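Local coordinates for lectin-like protein (Entamoeba histolytica HM-1:IMSS-A, PDB 5ZBT) that is a legume lectin-like domain of an ERGIC-53-like membrane protein, of unestablished function but possibly binding mannose, the activity generally assigned to its family, at residues L171-L176 against K180-E185. Numbering follows the deposited sequence.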
ATOM      1  N   LEU A 171       0.541   8.020  -2.537  1.00 11.70           N
ATOM      2  CA  LEU A 171       0.146   6.991  -3.486  1.00 10.85           C
ATOM      3  C   LEU A 171      -1.359   7.071  -3.709  1.00 10.75           C
ATOM      4  O   LEU A 171      -2.136   7.056  -2.747  1.00  9.38           O
ATOM      5  CB  LEU A 171       0.554   5.610  -2.962  1.00  9.18           C
ATOM      6  CG  LEU A 171      -0.027   4.393  -3.687  1.00  8.26           C
ATOM      7  CD1 LEU A 171       0.581   4.254  -5.088  1.00  9.09           C
ATOM      8  CD2 LEU A 171       0.180   3.102  -2.866  1.00  7.73           C
ATOM      9  N   ARG A 172      -1.776   7.173  -4.971  1.00  8.11           N
ATOM     10  CA  ARG A 172      -3.188   7.372  -5.298  1.00 10.56           C
ATOM     11  C   ARG A 172      -3.726   6.144  -6.029  1.00 11.46           C
ATOM     12  O   ARG A 172      -3.228   5.784  -7.101  1.00 13.56           O
ATOM     13  CB  ARG A 172      -3.393   8.641  -6.132  1.00 10.18           C
ATOM     14  CG  ARG A 172      -4.866   9.019  -6.356  1.00 10.44           C
ATOM     15  CD  ARG A 172      -5.070  10.228  -7.295  1.00 10.80           C
ATOM     16  NE  ARG A 172      -4.030  11.244  -7.145  1.00 13.27           N
ATOM     17  CZ  ARG A 172      -3.943  12.088  -6.125  1.00 14.71           C
ATOM     18  NH1 ARG A 172      -4.854  12.075  -5.157  1.00 14.31           N
ATOM     19  NH2 ARG A 172      -2.932  12.939  -6.067  1.00 15.36           N
ATOM     20  N   ILE A 173      -4.747   5.515  -5.453  1.00 10.78           N
ATOM     21  CA  ILE A 173      -5.372   4.312  -5.994  1.00 11.41           C
ATOM     22  C   ILE A 173      -6.827   4.645  -6.314  1.00 10.63           C
ATOM     23  O   ILE A 173      -7.625   4.890  -5.401  1.00 11.84           O
ATOM     24  CB  ILE A 173      -5.274   3.138  -5.006  1.00 12.48           C
ATOM     25  CG1 ILE A 173      -3.811   2.749  -4.775  1.00  8.43           C
ATOM     26  CG2 ILE A 173      -6.099   1.940  -5.480  1.00 10.36           C
ATOM     27  CD1 ILE A 173      -3.576   2.112  -3.431  1.00  8.37           C
ATOM     28  N   LYS A 174      -7.177   4.657  -7.600  1.00 11.66           N
ATOM     29  CA  LYS A 174      -8.510   5.033  -8.059  1.00 12.90           C
ATOM     30  C   LYS A 174      -9.138   3.866  -8.803  1.00 13.32           C
ATOM     31  O   LYS A 174      -8.513   3.294  -9.700  1.00 16.13           O
ATOM     32  CB  LYS A 174      -8.457   6.243  -9.001  1.00 14.63           C
ATOM     33  CG  LYS A 174      -8.082   7.568  -8.375  1.00 15.28           C
ATOM     34  CD  LYS A 174      -8.467   8.727  -9.324  1.00 20.53           C
ATOM     35  CE  LYS A 174      -7.576   8.772 -10.578  1.00 27.71           C
ATOM     36  NZ  LYS A 174      -7.937   9.853 -11.561  1.00 27.16           N
ATOM     37  N   TYR A 175     -10.383   3.543  -8.478  1.00 12.34           N
ATOM     38  CA  TYR A 175     -11.109   2.499  -9.190  1.00 13.74           C
ATOM     39  C   TYR A 175     -12.498   2.992  -9.577  1.00 14.71           C
ATOM     40  O   TYR A 175     -13.256   3.467  -8.724  1.00 17.25           O
ATOM     41  CB  TYR A 175     -11.210   1.235  -8.343  1.00 12.26           C
ATOM     42  CG  TYR A 175     -11.890   0.066  -9.038  1.00 15.75           C
ATOM     43  CD1 TYR A 175     -11.331  -0.511 -10.178  1.00 13.80           C
ATOM     44  CD2 TYR A 175     -13.081  -0.475  -8.540  1.00 14.78           C
ATOM     45  CE1 TYR A 175     -11.929  -1.595 -10.804  1.00 14.99           C
ATOM     46  CE2 TYR A 175     -13.691  -1.570  -9.159  1.00 15.77           C
ATOM     47  CZ  TYR A 175     -13.108  -2.119 -10.290  1.00 17.72           C
ATOM     48  OH  TYR A 175     -13.699  -3.192 -10.915  1.00 17.38           O
ATOM     49  N   LEU A 176     -12.835   2.880 -10.858  1.00 14.72           N
ATOM     50  CA  LEU A 176     -14.176   3.181 -11.341  1.00 13.25           C
ATOM     51  C   LEU A 176     -14.911   1.865 -11.561  1.00 14.65           C
ATOM     52  O   LEU A 176     -14.490   1.050 -12.392  1.00 14.64           O
ATOM     53  CB  LEU A 176     -14.122   4.000 -12.628  1.00 17.25           C
ATOM     54  CG  LEU A 176     -13.161   5.184 -12.524  1.00 19.57           C
ATOM     55  CD1 LEU A 176     -12.971   5.851 -13.883  1.00 16.82           C
ATOM     56  CD2 LEU A 176     -13.682   6.168 -11.503  1.00 18.53           C
ATOM     57  N   LYS A 180     -14.764  -0.620 -14.729  1.00 21.45           N
ATOM     58  CA  LYS A 180     -13.805  -1.667 -14.370  1.00 20.63           C
ATOM     59  C   LYS A 180     -12.378  -1.213 -14.664  1.00 19.75           C
ATOM     60  O   LYS A 180     -11.562  -1.944 -15.238  1.00 18.60           O
ATOM     61  CB  LYS A 180     -14.136  -2.983 -15.079  1.00 23.87           C
ATOM     62  CG  LYS A 180     -15.484  -3.561 -14.637  1.00 23.97           C
ATOM     63  CD  LYS A 180     -15.613  -5.029 -14.996  1.00 33.06           C
ATOM     64  CE  LYS A 180     -16.965  -5.583 -14.576  1.00 35.51           C
ATOM     65  NZ  LYS A 180     -17.072  -5.693 -13.096  1.00 33.61           N
ATOM     66  N   LYS A 181     -12.077   0.016 -14.251  1.00 16.35           N
ATOM     67  CA  LYS A 181     -10.807   0.660 -14.543  1.00 17.39           C
ATOM     68  C   LYS A 181     -10.111   1.010 -13.238  1.00 15.58           C
ATOM     69  O   LYS A 181     -10.685   1.703 -12.387  1.00 13.47           O
ATOM     70  CB  LYS A 181     -11.015   1.915 -15.386  1.00 16.63           C
ATOM     71  CG  LYS A 181      -9.816   2.276 -16.212  1.00 17.44           C
ATOM     72  CD  LYS A 181      -9.748   3.762 -16.407  1.00 20.12           C
ATOM     73  CE  LYS A 181     -10.152   4.197 -17.790  1.00 27.31           C
ATOM     74  NZ  LYS A 181      -9.673   5.611 -18.024  1.00 37.12           N
ATOM     75  N   LEU A 182      -8.883   0.526 -13.083  1.00 12.27           N
ATOM     76  CA  LEU A 182      -8.036   0.869 -11.953  1.00 13.72           C
ATOM     77  C   LEU A 182      -6.935   1.810 -12.428  1.00 11.81           C
ATOM     78  O   LEU A 182      -6.314   1.573 -13.466  1.00 11.83           O
ATOM     79  CB  LEU A 182      -7.442  -0.388 -11.321  1.00 10.80           C
ATOM     80  CG  LEU A 182      -6.479  -0.157 -10.166  1.00 10.25           C
ATOM     81  CD1 LEU A 182      -7.271   0.124  -8.916  1.00 14.35           C
ATOM     82  CD2 LEU A 182      -5.583  -1.361  -9.978  1.00 13.39           C
ATOM     83  N   ILE A 183      -6.705   2.878 -11.677  1.00 11.26           N
ATOM     84  CA  ILE A 183      -5.701   3.879 -12.016  1.00 15.29           C
ATOM     85  C   ILE A 183      -4.826   4.099 -10.793  1.00 13.45           C
ATOM     86  O   ILE A 183      -5.342   4.326  -9.694  1.00 11.84           O
ATOM     87  CB  ILE A 183      -6.342   5.203 -12.481  1.00 18.17           C
ATOM     88  CG1 ILE A 183      -7.272   4.943 -13.672  1.00 17.94           C
ATOM     89  CG2 ILE A 183      -5.281   6.217 -12.854  1.00 13.37           C
ATOM     90  CD1 ILE A 183      -7.873   6.190 -14.267  1.00 21.66           C
ATOM     91  N   ILE A 184      -3.512   3.964 -10.978  1.00 15.18           N
ATOM     92  CA  ILE A 184      -2.509   4.253  -9.959  1.00 10.08           C
ATOM     93  C   ILE A 184      -1.772   5.514 -10.378  1.00 15.91           C
ATOM     94  O   ILE A 184      -1.272   5.601 -11.507  1.00 17.79           O
ATOM     95  CB  ILE A 184      -1.506   3.097  -9.782  1.00 13.77           C
ATOM     96  CG1 ILE A 184      -2.213   1.738  -9.703  1.00 10.99           C
ATOM     97  CG2 ILE A 184      -0.642   3.331  -8.557  1.00 14.71           C
ATOM     98  CD1 ILE A 184      -3.097   1.563  -8.512  1.00  7.68           C
ATOM     99  N   GLU A 185      -1.708   6.484  -9.470  1.00 13.60           N
ATOM    100  CA  GLU A 185      -0.919   7.688  -9.630  1.00 14.04           C
ATOM    101  C   GLU A 185      -0.117   7.883  -8.359  1.00 10.79           C
ATOM    102  O   GLU A 185      -0.408   7.273  -7.330  1.00 17.04           O
ATOM    103  CB  GLU A 185      -1.806   8.917  -9.895  1.00 13.77           C
ATOM    104  CG  GLU A 185      -2.563   8.819 -11.208  1.00 13.07           C
ATOM    105  CD  GLU A 185      -3.798   9.691 -11.270  1.00 13.75           C
ATOM    106  OE1 GLU A 185      -4.088  10.411 -10.283  1.00 13.94           O
ATOM    107  OE2 GLU A 185      -4.472   9.662 -12.324  1.00 13.34           O
TER
HETATM  108  O   HOH W   1      -6.541  11.915 -10.306  1.00 14.56           O
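Arg172 pairs with Glu185, Lys174 with Ile183 and Leu176 with Lys181, three hydrogen-bonded antiparallel pairs joining strands 171-176 and 181-185 into a hairpin; the axes of the strand segments approach to 4.6 Å, directions 165° apart. Each pair exchanges two N-H···O bonds; Lys180 and Lys181 both face Leu176, a G1 beta bulge where the turn enters the second strand. The hairpin belongs to one sheet of the lectin beta-sandwich, between strands 80-90 and 191-198. Leu171, Ile173, Tyr175, Leu182 and Ile184 share its buried face. Ile173 lies alongside Ile184, CG1 to CD1 4.0 Å, and Leu171 and Ile173 touch Val100 of the facing sheet. Tyr175 holds CG anti to the backbone N (chi1 -177°), which lays its ring toward the start of the second strand, CD1 3.2 Å from Lys181 O, beside Lys180; its hydroxyl bonds to Ile201 O. On the other face Glu185 reaches across the strand pair. Its OE1 meets Arg172 NE at 3.2 Å, near the guanidinium plane, in a salt bridge, guanidinium and carboxylate planes 67° apart, while OE2 makes a longer one, 3.6 Å, to Lys174 NZ. One water, 2.8 Å from Lys174 NZ, donates to Glu185 OE1. Asn192 binds OE1 and Arg172 NH2, and Glu81 pairs with NH1. Buried Glu185 thus has a cation near each carboxylate oxygen, which probably stabilises its charge, and side chains link four adjacent strands from 80-90 to 191-198.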